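Local structure of recombination protein uvsY (Enterobacteria phage T4, 4ZWS) at residues A[123-126]-A[127-131]. The protein promotes assembly of the UvsX recombinase on single-stranded DNA and helps it displace bound gp32 during phage recombination and DNA synthesis. Residues are numbered along the deposited sequence; the frame is centred on the assembly and turned at random.
Sequences AIKH and IQDMR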
ATOM      1  N   ALA A 123      25.060   1.470 -10.672  1.00 67.30           N
ATOM      2  CA  ALA A 123      26.058   0.417 -10.828  1.00 61.33           C
ATOM      3  C   ALA A 123      27.358   1.007 -11.383  1.00 69.20           C
ATOM      4  O   ALA A 123      28.449   0.709 -10.897  1.00 67.72           O
ATOM      5  CB  ALA A 123      25.549  -0.672 -11.733  1.00 60.32           C
ATOM      6  N   ILE A 124      27.232   1.859 -12.394  1.00 61.16           N
ATOM      7  CA  ILE A 124      28.397   2.485 -13.003  1.00 62.00           C
ATOM      8  C   ILE A 124      29.166   3.335 -11.997  1.00 63.44           C
ATOM      9  O   ILE A 124      30.389   3.255 -11.926  1.00 69.47           O
ATOM     10  CB  ILE A 124      27.990   3.346 -14.212  1.00 60.98           C
ATOM     11  CG1 ILE A 124      27.378   2.451 -15.295  1.00 59.89           C
ATOM     12  CG2 ILE A 124      29.183   4.124 -14.742  1.00 62.14           C
ATOM     13  CD1 ILE A 124      26.768   3.188 -16.471  1.00 59.06           C
ATOM     14  N   LYS A 125      28.443   4.130 -11.211  1.00 63.24           N
ATOM     15  CA  LYS A 125      29.046   4.955 -10.165  1.00 64.76           C
ATOM     16  C   LYS A 125      29.743   4.087  -9.124  1.00 67.39           C
ATOM     17  O   LYS A 125      30.841   4.397  -8.683  1.00 75.27           O
ATOM     18  CB  LYS A 125      27.992   5.835  -9.489  1.00 64.46           C
ATOM     19  CG  LYS A 125      28.522   6.715  -8.370  1.00 66.24           C
ATOM     20  CD  LYS A 125      29.697   7.535  -8.872  1.00103.73           C
ATOM     21  CE  LYS A 125      30.396   8.313  -7.764  1.00103.46           C
ATOM     22  NZ  LYS A 125      31.682   8.899  -8.256  1.00 97.81           N
ATOM     23  N   HIS A 126      29.085   3.006  -8.726  1.00 72.14           N
ATOM     24  CA  HIS A 126      29.628   2.101  -7.724  1.00 73.78           C
ATOM     25  C   HIS A 126      30.955   1.509  -8.204  1.00 74.99           C
ATOM     26  O   HIS A 126      31.924   1.442  -7.449  1.00 77.97           O
ATOM     27  CB  HIS A 126      28.620   0.986  -7.417  1.00 67.59           C
ATOM     28  CG  HIS A 126      27.341   1.476  -6.797  1.00 78.55           C
ATOM     29  ND1 HIS A 126      26.194   0.706  -6.740  1.00 83.78           N
ATOM     30  CD2 HIS A 126      27.028   2.657  -6.209  1.00 79.25           C
ATOM     31  CE1 HIS A 126      25.233   1.392  -6.144  1.00 81.10           C
ATOM     32  NE2 HIS A 126      25.712   2.578  -5.814  1.00 84.63           N
ATOM     33  N   ILE A 127      30.994   1.115  -9.472  1.00 68.15           N
ATOM     34  CA  ILE A 127      32.183   0.524 -10.077  1.00 69.41           C
ATOM     35  C   ILE A 127      33.343   1.530 -10.119  1.00 78.85           C
ATOM     36  O   ILE A 127      34.495   1.164  -9.880  1.00 81.33           O
ATOM     37  CB  ILE A 127      31.873  -0.015 -11.480  1.00 68.04           C
ATOM     38  CG1 ILE A 127      30.869  -1.169 -11.378  1.00 67.32           C
ATOM     39  CG2 ILE A 127      33.145  -0.463 -12.181  1.00 69.58           C
ATOM     40  CD1 ILE A 127      30.241  -1.584 -12.694  1.00 65.70           C
ATOM     41  N   GLN A 128      33.038   2.791 -10.423  1.00 77.16           N
ATOM     42  CA  GLN A 128      34.052   3.846 -10.429  1.00 70.58           C
ATOM     43  C   GLN A 128      34.634   4.057  -9.031  1.00 72.58           C
ATOM     44  O   GLN A 128      35.847   4.184  -8.865  1.00 76.03           O
ATOM     45  CB  GLN A 128      33.458   5.155 -10.943  1.00 69.26           C
ATOM     46  CG  GLN A 128      33.151   5.120 -12.422  1.00 67.92           C
ATOM     47  CD  GLN A 128      32.289   6.271 -12.901  1.00 66.72           C
ATOM     48  OE1 GLN A 128      31.346   6.684 -12.228  1.00 78.32           O
ATOM     49  NE2 GLN A 128      32.603   6.786 -14.083  1.00 66.71           N
ATOM     50  N   ASP A 129      33.759   4.106  -8.033  1.00 74.10           N
ATOM     51  CA  ASP A 129      34.164   4.228  -6.636  1.00 80.61           C
ATOM     52  C   ASP A 129      35.071   3.076  -6.208  1.00 83.10           C
ATOM     53  O   ASP A 129      36.051   3.287  -5.482  1.00 85.84           O
ATOM     54  CB  ASP A 129      32.935   4.302  -5.728  1.00 82.40           C
ATOM     55  CG  ASP A 129      32.215   5.632  -5.840  1.00 84.23           C
ATOM     56  OD1 ASP A 129      32.787   6.572  -6.435  1.00 87.15           O
ATOM     57  OD2 ASP A 129      31.079   5.742  -5.338  1.00 85.61           O
ATOM     58  N   MET A 130      34.749   1.869  -6.674  1.00 79.79           N
ATOM     59  CA  MET A 130      35.542   0.686  -6.357  1.00 81.01           C
ATOM     60  C   MET A 130      36.931   0.794  -6.986  1.00 85.61           C
ATOM     61  O   MET A 130      37.945   0.483  -6.353  1.00 86.47           O
ATOM     62  CB  MET A 130      34.849  -0.589  -6.866  1.00 77.61           C
ATOM     63  CG  MET A 130      33.500  -0.920  -6.218  1.00 78.32           C
ATOM     64  SD  MET A 130      32.648  -2.331  -6.990  1.00 99.48           S
ATOM     65  CE  MET A 130      31.011  -2.206  -6.261  1.00 73.96           C
ATOM     66  N   ARG A 131      36.970   1.255  -8.230  1.00 78.58           N
ATOM     67  CA  ARG A 131      38.232   1.441  -8.921  1.00 79.33           C
ATOM     68  C   ARG A 131      39.105   2.490  -8.247  1.00 80.88           C
ATOM     69  O   ARG A 131      40.317   2.301  -8.120  1.00 83.23           O
ATOM     70  CB  ARG A 131      38.014   1.757 -10.395  1.00 77.41           C
ATOM     71  CG  ARG A 131      37.532   0.531 -11.117  1.00 76.75           C
ATOM     72  CD  ARG A 131      37.452   0.730 -12.588  1.00 75.47           C
ATOM     73  NE  ARG A 131      37.064  -0.513 -13.233  1.00 75.22           N
ATOM     74  CZ  ARG A 131      37.070  -0.702 -14.545  1.00 78.69           C
ATOM     75  NH1 ARG A 131      37.542   0.237 -15.351  1.00 74.64           N
ATOM     76  NH2 ARG A 131      36.691  -1.867 -15.040  1.00 86.71           N
TER
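An i to i+4 salt bridge between K125 and D129 lies along the surface of the C-terminal helix 91-135, a long helix of the heptameric alpha barrel, its two residues about one turn apart. NZ of K125 reaches OD1 of D129 at 3.2 Å, a weak hydrogen bond that completes the ion pair. The lysine chain leaves the helix with CG anti to the backbone N (chi1 179°) and bends at chi2 (53°), which carries CE and NZ forward along the axis to the carboxylate. CE accompanies NZ beside the carboxylate. Q128 crosses the lysine at about a right angle: its OE1 stands 3.8 Å from CD of K125 and also 3.5 Å from CA of K125. The same oxygen of Q128 also lies beside CG2 of I124, at 4.2 Å, and the I124 side chain runs alongside Q128 and points the same way. Beneath these side chains the backbone is regular alpha helix, with the N-H groups of I127, Q128, D129 and M130 bonded to the carbonyl oxygens of A123, I124, K125 and H126. I124, I127 and Q128 touch L21 at the start of helix 21-64 of the same chain, while A123 and I127 pack on A25 of a neighbouring subunit; this part of helix 91-135 therefore joins an intrachain helix pair to the subunit interface. H126 packs on K125 of that neighbouring subunit and M130 on its Q128. Within residues 123-131, the extended M130 chain runs back past the H126 carbonyl, bringing its terminal CE to 4.2 Å from CB of H126.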